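Local coordinates for putative thioesterase (PDB 3CJY), which is a putative acyl-CoA thioesterase of double hotdog fold, probably hydrolysing acyl-CoA thioesters, and binds a calcium ion, at residues A[216-228]-A[234-246]. Numbering follows the deposited sequence.
Sequences APGWCLCDMIIPS and AQGQVTLWDQSGR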
ATOM      1  N   ALA A 216     -13.910  -8.165  17.809  1.00 12.25           N
ATOM      2  CA  ALA A 216     -13.794  -9.158  18.863  1.00 12.57           C
ATOM      3  C   ALA A 216     -13.273 -10.461  18.224  1.00 12.10           C
ATOM      4  O   ALA A 216     -13.250 -10.609  16.996  1.00 14.64           O
ATOM      5  CB  ALA A 216     -15.190  -9.391  19.501  1.00 12.99           C
ATOM      6  N   PRO A 217     -12.878 -11.439  19.052  1.00 13.29           N
ATOM      7  CA  PRO A 217     -12.442 -12.729  18.487  1.00 13.68           C
ATOM      8  C   PRO A 217     -13.474 -13.369  17.573  1.00 14.41           C
ATOM      9  O   PRO A 217     -14.682 -13.280  17.783  1.00 14.84           O
ATOM     10  CB  PRO A 217     -12.181 -13.604  19.739  1.00 13.09           C
ATOM     11  CG  PRO A 217     -11.970 -12.602  20.861  1.00 13.00           C
ATOM     12  CD  PRO A 217     -12.832 -11.430  20.505  1.00 12.50           C
ATOM     13  N   GLY A 218     -12.946 -14.024  16.545  1.00 14.17           N
ATOM     14  CA  GLY A 218     -13.751 -14.744  15.602  1.00 14.67           C
ATOM     15  C   GLY A 218     -13.123 -14.939  14.248  1.00 14.15           C
ATOM     16  O   GLY A 218     -11.930 -14.784  14.072  1.00 14.41           O
ATOM     17  N   TRP A 219     -13.978 -15.344  13.337  1.00 13.02           N
ATOM     18  CA  TRP A 219     -13.615 -15.580  11.953  1.00 13.40           C
ATOM     19  C   TRP A 219     -13.375 -14.285  11.204  1.00 13.05           C
ATOM     20  O   TRP A 219     -14.044 -13.274  11.422  1.00 13.80           O
ATOM     21  CB  TRP A 219     -14.706 -16.344  11.226  1.00 12.84           C
ATOM     22  CG  TRP A 219     -14.847 -17.750  11.669  1.00 14.76           C
ATOM     23  CD1 TRP A 219     -15.788 -18.264  12.491  1.00 16.75           C
ATOM     24  CD2 TRP A 219     -13.988 -18.836  11.302  1.00 14.93           C
ATOM     25  NE1 TRP A 219     -15.575 -19.632  12.676  1.00 16.12           N
ATOM     26  CE2 TRP A 219     -14.466 -19.992  11.955  1.00 16.35           C
ATOM     27  CE3 TRP A 219     -12.848 -18.941  10.485  1.00 14.15           C
ATOM     28  CZ2 TRP A 219     -13.872 -21.246  11.777  1.00 15.67           C
ATOM     29  CZ3 TRP A 219     -12.233 -20.159  10.349  1.00 14.80           C
ATOM     30  CH2 TRP A 219     -12.749 -21.307  10.985  1.00 16.81           C
ATOM     31  N   CYS A 220     -12.379 -14.353  10.345  1.00 12.77           N
ATOM     32  CA  CYS A 220     -12.040 -13.234   9.468  1.00 12.70           C
ATOM     33  C   CYS A 220     -12.092 -13.732   8.015  1.00 12.30           C
ATOM     34  O   CYS A 220     -11.507 -14.791   7.705  1.00 11.79           O
ATOM     35  CB  CYS A 220     -10.659 -12.729   9.840  1.00 13.73           C
ATOM     36  SG  CYS A 220     -10.027 -11.447   8.703  1.00 16.86           S
ATOM     37  N   LEU A 221     -12.838 -13.035   7.155  1.00 11.91           N
ATOM     38  CA  LEU A 221     -12.817 -13.343   5.730  1.00 11.94           C
ATOM     39  C   LEU A 221     -11.596 -12.616   5.153  1.00 13.47           C
ATOM     40  O   LEU A 221     -11.542 -11.377   5.133  1.00 13.15           O
ATOM     41  CB  LEU A 221     -14.084 -12.894   5.027  1.00 13.07           C
ATOM     42  CG  LEU A 221     -14.096 -13.271   3.557  1.00 12.53           C
ATOM     43  CD1 LEU A 221     -13.963 -14.784   3.324  1.00 11.11           C
ATOM     44  CD2 LEU A 221     -15.358 -12.697   2.915  1.00 15.69           C
ATOM     45  N   CYS A 222     -10.673 -13.433   4.634  1.00 12.52           N
ATOM     46  CA  CYS A 222      -9.406 -13.003   4.031  1.00 13.52           C
ATOM     47  C   CYS A 222      -9.657 -13.084   2.515  1.00 13.14           C
ATOM     48  O   CYS A 222      -9.615 -14.141   1.885  1.00 14.28           O
ATOM     49  CB  CYS A 222      -8.258 -13.887   4.507  1.00 13.34           C
ATOM     50  SG  CYS A 222      -6.696 -13.519   3.702  1.00 15.71           S
ATOM     51  N   ASP A 223      -9.962 -11.917   1.961  1.00 13.60           N
ATOM     52  CA  ASP A 223     -10.450 -11.772   0.587  1.00 13.45           C
ATOM     53  C   ASP A 223      -9.392 -11.136  -0.307  1.00 14.40           C
ATOM     54  O   ASP A 223      -9.220  -9.928  -0.293  1.00 13.31           O
ATOM     55  CB  ASP A 223     -11.711 -10.872   0.753  1.00 13.90           C
ATOM     56  CG  ASP A 223     -12.473 -10.612  -0.525  1.00 16.26           C
ATOM     57  OD1 ASP A 223     -12.231 -11.285  -1.530  1.00 13.42           O
ATOM     58  OD2 ASP A 223     -13.339  -9.700  -0.473  1.00 16.86           O
HETATM   59  N   MSE A 224      -8.725 -11.989  -1.083  1.00 12.85           N
HETATM   60  CA  MSE A 224      -7.523 -11.685  -1.848  1.00 12.41           C
HETATM   61  C   MSE A 224      -7.627 -11.760  -3.332  1.00 12.30           C
HETATM   62  O   MSE A 224      -8.387 -12.554  -3.913  1.00 11.27           O
HETATM   63  CB  MSE A 224      -6.398 -12.678  -1.423  1.00 11.84           C
HETATM   64  CG  MSE A 224      -6.066 -12.646   0.050  1.00 12.87           C
HETATM   65 SE   MSE A 224      -4.732 -13.826   0.701  0.75 10.64          SE
HETATM   66  CE  MSE A 224      -5.794 -15.423   0.623  1.00 14.05           C
ATOM     67  N   ILE A 225      -6.841 -10.904  -3.976  1.00 12.38           N
ATOM     68  CA  ILE A 225      -6.697 -10.958  -5.420  1.00 12.81           C
ATOM     69  C   ILE A 225      -5.234 -10.752  -5.798  1.00 12.44           C
ATOM     70  O   ILE A 225      -4.519  -9.927  -5.197  1.00 12.02           O
ATOM     71  CB  ILE A 225      -7.631  -9.904  -6.158  1.00 12.74           C
ATOM     72  CG1 ILE A 225      -7.592 -10.096  -7.664  1.00 14.62           C
ATOM     73  CG2 ILE A 225      -7.200  -8.476  -5.767  1.00 12.01           C
ATOM     74  CD1 ILE A 225      -8.708  -9.379  -8.433  1.00 14.10           C
ATOM     75  N   ILE A 226      -4.794 -11.493  -6.806  1.00 11.86           N
ATOM     76  CA  ILE A 226      -3.486 -11.258  -7.464  1.00 12.87           C
ATOM     77  C   ILE A 226      -3.875 -10.794  -8.871  1.00 12.35           C
ATOM     78  O   ILE A 226      -4.286 -11.578  -9.715  1.00 12.91           O
ATOM     79  CB  ILE A 226      -2.625 -12.555  -7.596  1.00 13.83           C
ATOM     80  CG1 ILE A 226      -2.395 -13.210  -6.242  1.00 14.77           C
ATOM     81  CG2 ILE A 226      -1.328 -12.196  -8.250  1.00 13.14           C
ATOM     82  CD1 ILE A 226      -1.626 -12.342  -5.235  1.00 13.26           C
ATOM     83  N   PRO A 227      -3.814  -9.473  -9.128  1.00 13.10           N
ATOM     84  CA  PRO A 227      -4.359  -9.026 -10.396  1.00 11.40           C
ATOM     85  C   PRO A 227      -3.419  -9.106 -11.601  1.00 10.81           C
ATOM     86  O   PRO A 227      -3.869  -9.187 -12.744  1.00 11.50           O
ATOM     87  CB  PRO A 227      -4.707  -7.545 -10.101  1.00 12.43           C
ATOM     88  CG  PRO A 227      -3.673  -7.133  -9.155  1.00 13.18           C
ATOM     89  CD  PRO A 227      -3.505  -8.346  -8.235  1.00 13.12           C
ATOM     90  N   SER A 228      -2.139  -9.082 -11.337  1.00 11.12           N
ATOM     91  CA  SER A 228      -1.149  -9.024 -12.376  1.00 10.72           C
ATOM     92  C   SER A 228       0.292  -9.323 -11.889  1.00 10.88           C
ATOM     93  O   SER A 228       0.628  -9.291 -10.698  1.00 10.50           O
ATOM     94  CB  SER A 228      -1.180  -7.631 -12.996  1.00 11.98           C
ATOM     95  OG  SER A 228      -0.787  -6.715 -11.980  1.00 14.53           O
ATOM     96  N   ALA A 234       5.141  -9.870  -8.868  1.00 14.14           N
ATOM     97  CA  ALA A 234       3.677  -9.827  -8.809  1.00 14.15           C
ATOM     98  C   ALA A 234       3.215  -8.926  -7.697  1.00 14.40           C
ATOM     99  O   ALA A 234       3.962  -8.512  -6.879  1.00 13.02           O
ATOM    100  CB  ALA A 234       3.088 -11.211  -8.612  1.00 13.95           C
ATOM    101  N   GLN A 235       1.941  -8.626  -7.719  1.00 13.79           N
ATOM    102  CA  GLN A 235       1.328  -7.824  -6.660  1.00 13.67           C
ATOM    103  C   GLN A 235       0.004  -8.447  -6.274  1.00 13.25           C
ATOM    104  O   GLN A 235      -0.590  -9.202  -7.014  1.00 14.44           O
ATOM    105  CB  GLN A 235       1.116  -6.401  -7.092  1.00 14.99           C
ATOM    106  CG  GLN A 235       0.241  -6.243  -8.340  1.00 15.07           C
ATOM    107  CD  GLN A 235      -0.105  -4.793  -8.569  1.00 17.19           C
ATOM    108  OE1 GLN A 235      -0.797  -4.214  -7.748  1.00 17.66           O
ATOM    109  NE2 GLN A 235       0.425  -4.184  -9.640  1.00 16.11           N
ATOM    110  N   GLY A 236      -0.397  -8.122  -5.057  1.00 13.41           N
ATOM    111  CA  GLY A 236      -1.653  -8.580  -4.488  1.00 12.51           C
ATOM    112  C   GLY A 236      -2.250  -7.556  -3.551  1.00 13.17           C
ATOM    113  O   GLY A 236      -1.571  -6.732  -2.955  1.00 13.12           O
ATOM    114  N   GLN A 237      -3.569  -7.675  -3.436  1.00 12.98           N
ATOM    115  CA  GLN A 237      -4.387  -6.882  -2.548  1.00 12.55           C
ATOM    116  C   GLN A 237      -5.315  -7.806  -1.766  1.00 11.28           C
ATOM    117  O   GLN A 237      -5.788  -8.851  -2.266  1.00 12.45           O
ATOM    118  CB  GLN A 237      -5.217  -5.896  -3.344  1.00 13.29           C
ATOM    119  CG  GLN A 237      -4.373  -4.779  -3.997  1.00 13.79           C
ATOM    120  CD  GLN A 237      -3.717  -5.195  -5.270  1.00 15.02           C
ATOM    121  OE1 GLN A 237      -4.354  -5.818  -6.089  1.00 17.02           O
ATOM    122  NE2 GLN A 237      -2.444  -4.825  -5.457  1.00 17.35           N
ATOM    123  N   VAL A 238      -5.599  -7.353  -0.566  1.00 11.69           N
ATOM    124  CA  VAL A 238      -6.456  -8.106   0.399  1.00 12.88           C
ATOM    125  C   VAL A 238      -7.371  -7.188   1.189  1.00 13.26           C
ATOM    126  O   VAL A 238      -7.006  -6.049   1.514  1.00 12.85           O
ATOM    127  CB  VAL A 238      -5.613  -8.955   1.393  1.00 12.52           C
ATOM    128  CG1 VAL A 238      -4.636  -8.077   2.215  1.00 12.78           C
ATOM    129  CG2 VAL A 238      -6.481  -9.811   2.294  1.00 11.97           C
ATOM    130  N   THR A 239      -8.591  -7.669   1.404  1.00 12.48           N
ATOM    131  CA  THR A 239      -9.562  -7.020   2.292  1.00 12.18           C
ATOM    132  C   THR A 239      -9.863  -8.059   3.364  1.00 12.41           C
ATOM    133  O   THR A 239     -10.043  -9.254   3.066  1.00 12.65           O
ATOM    134  CB  THR A 239     -10.851  -6.598   1.574  1.00 12.15           C
ATOM    135  OG1 THR A 239     -10.560  -5.695   0.505  1.00 13.09           O
ATOM    136  CG2 THR A 239     -11.849  -5.932   2.526  1.00 12.59           C
ATOM    137  N   LEU A 240      -9.828  -7.577   4.596  1.00 12.33           N
ATOM    138  CA  LEU A 240     -10.128  -8.347   5.791  1.00 11.86           C
ATOM    139  C   LEU A 240     -11.472  -7.898   6.354  1.00 12.31           C
ATOM    140  O   LEU A 240     -11.669  -6.727   6.745  1.00 13.08           O
ATOM    141  CB  LEU A 240      -9.022  -8.190   6.824  1.00 14.03           C
ATOM    142  CG  LEU A 240      -7.616  -8.606   6.364  1.00 13.70           C
ATOM    143  CD1 LEU A 240      -6.595  -8.322   7.495  1.00 14.68           C
ATOM    144  CD2 LEU A 240      -7.586 -10.089   5.983  1.00 13.50           C
ATOM    145  N   TRP A 241     -12.413  -8.841   6.350  1.00 11.76           N
ATOM    146  CA  TRP A 241     -13.727  -8.621   6.889  1.00 12.00           C
ATOM    147  C   TRP A 241     -13.981  -9.448   8.133  1.00 12.10           C
ATOM    148  O   TRP A 241     -13.391 -10.538   8.322  1.00 12.72           O
ATOM    149  CB  TRP A 241     -14.809  -9.022   5.869  1.00 12.56           C
ATOM    150  CG  TRP A 241     -14.589  -8.637   4.450  1.00 12.75           C
ATOM    151  CD1 TRP A 241     -13.848  -9.327   3.516  1.00 14.59           C
ATOM    152  CD2 TRP A 241     -15.209  -7.539   3.741  1.00 12.62           C
ATOM    153  NE1 TRP A 241     -13.928  -8.697   2.301  1.00 12.67           N
ATOM    154  CE2 TRP A 241     -14.753  -7.596   2.414  1.00 12.74           C
ATOM    155  CE3 TRP A 241     -16.054  -6.471   4.126  1.00 14.25           C
ATOM    156  CZ2 TRP A 241     -15.137  -6.662   1.452  1.00 13.11           C
ATOM    157  CZ3 TRP A 241     -16.441  -5.546   3.139  1.00 13.60           C
ATOM    158  CH2 TRP A 241     -15.961  -5.639   1.841  1.00 13.01           C
ATOM    159  N   ASP A 242     -14.925  -9.000   8.975  1.00 13.26           N
ATOM    160  CA  ASP A 242     -15.395  -9.878  10.053  1.00 13.36           C
ATOM    161  C   ASP A 242     -16.406 -10.873   9.509  1.00 13.76           C
ATOM    162  O   ASP A 242     -16.625 -10.968   8.297  1.00 15.53           O
ATOM    163  CB  ASP A 242     -15.919  -9.152  11.296  1.00 13.91           C
ATOM    164  CG  ASP A 242     -17.210  -8.414  11.085  1.00 15.19           C
ATOM    165  OD1 ASP A 242     -17.796  -8.498   9.989  1.00 14.10           O
ATOM    166  OD2 ASP A 242     -17.627  -7.758  12.074  1.00 15.46           O
ATOM    167  N   GLN A 243     -17.072 -11.603  10.386  1.00 13.25           N
ATOM    168  CA  GLN A 243     -18.000 -12.634   9.898  1.00 13.40           C
ATOM    169  C   GLN A 243     -19.358 -12.075   9.437  1.00 14.55           C
ATOM    170  O   GLN A 243     -20.166 -12.746   8.810  1.00 16.22           O
ATOM    171  CB  GLN A 243     -18.202 -13.718  10.986  1.00 13.25           C
ATOM    172  CG  GLN A 243     -18.981 -14.938  10.512  1.00 14.92           C
ATOM    173  CD  GLN A 243     -19.188 -15.992  11.595  1.00 13.04           C
ATOM    174  OE1 GLN A 243     -18.457 -16.039  12.570  1.00 18.19           O
ATOM    175  NE2 GLN A 243     -20.210 -16.836  11.424  1.00 13.75           N
ATOM    176  N   SER A 244     -19.563 -10.801   9.715  1.00 14.55           N
ATOM    177  CA  SER A 244     -20.819 -10.125   9.461  1.00 14.59           C
ATOM    178  C   SER A 244     -20.799  -9.086   8.371  1.00 14.94           C
ATOM    179  O   SER A 244     -21.732  -8.290   8.280  1.00 17.91           O
ATOM    180  CB  SER A 244     -21.294  -9.446  10.755  1.00 14.74           C
ATOM    181  OG  SER A 244     -21.392 -10.412  11.779  1.00 16.38           O
ATOM    182  N   GLY A 245     -19.729  -9.049   7.598  1.00 16.24           N
ATOM    183  CA  GLY A 245     -19.639  -8.146   6.483  1.00 15.27           C
ATOM    184  C   GLY A 245     -19.047  -6.788   6.762  1.00 15.62           C
ATOM    185  O   GLY A 245     -19.076  -5.918   5.873  1.00 15.06           O
ATOM    186  N   ARG A 246     -18.450  -6.606   7.944  1.00 13.27           N
ATOM    187  CA  ARG A 246     -17.808  -5.310   8.261  1.00 12.74           C
ATOM    188  C   ARG A 246     -16.380  -5.375   7.834  1.00 13.73           C
ATOM    189  O   ARG A 246     -15.680  -6.367   8.096  1.00 12.40           O
ATOM    190  CB  ARG A 246     -17.926  -4.978   9.731  1.00 12.81           C
ATOM    191  CG  ARG A 246     -17.231  -3.637  10.096  1.00 12.38           C
ATOM    192  CD  ARG A 246     -17.567  -3.114  11.514  1.00 15.82           C
ATOM    193  NE  ARG A 246     -17.214  -4.029  12.580  1.00 16.08           N
ATOM    194  CZ  ARG A 246     -16.095  -3.985  13.301  1.00 18.94           C
ATOM    195  NH1 ARG A 246     -15.184  -3.074  13.056  1.00 15.68           N
ATOM    196  NH2 ARG A 246     -15.881  -4.898  14.249  1.00 21.47           N
TER
HETATM  197  O   HOH W   1     -15.732 -12.059  13.163  1.00 14.05           O
HETATM  198  O   HOH W   2     -16.676 -14.611  14.125  1.00 16.48           O
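D223 and W241 make the side-chain hydrogen bond of this pairing: NE1 of W241 reaches OD2 of D223 at 3.0 Å, close to the indole plane and on the carboxylate's anti lone pair. With CG trans to the backbone N (chi1 -177°), D223 extends to the indole edge, while its OD1 forms a salt bridge with R165 on strand 163-170. With W241 replaced by an alanine, OD2 of D223 would probably lose this donor and a gap would be likely to open beside L221, whose CD2 packs 3.7 Å from the indole CD1.

Backbone N to O hydrogen bonds pair L221 with W241, D223 with T239 and I225 with Q237, each in both directions, N-O 2.8 to 3.0 Å. The two strands thus form an antiparallel beta hairpin within the C-terminal hotdog domain, flanked by strands 163-170 and 247-256.

C222, M224, V238 and L240 occupy the opposite face, where M224, a selenomethionine, lays CG 3.6 Å from CG2 of V238 and also packs against helix 188-196.

CD1 of I226 lies 3.8 Å from CA of G236. Near the hairpin's closed end, P227 sets CG 3.4 Å from OE1 of Q237, whose NE2 donates to OE1 of Q235; that oxygen also bonds T250 of the second subunit. At the open end of the hairpin, two waters bridge W219 and Q243: one links W219 O to Q243 N, the other W219 N to Q243 OE1.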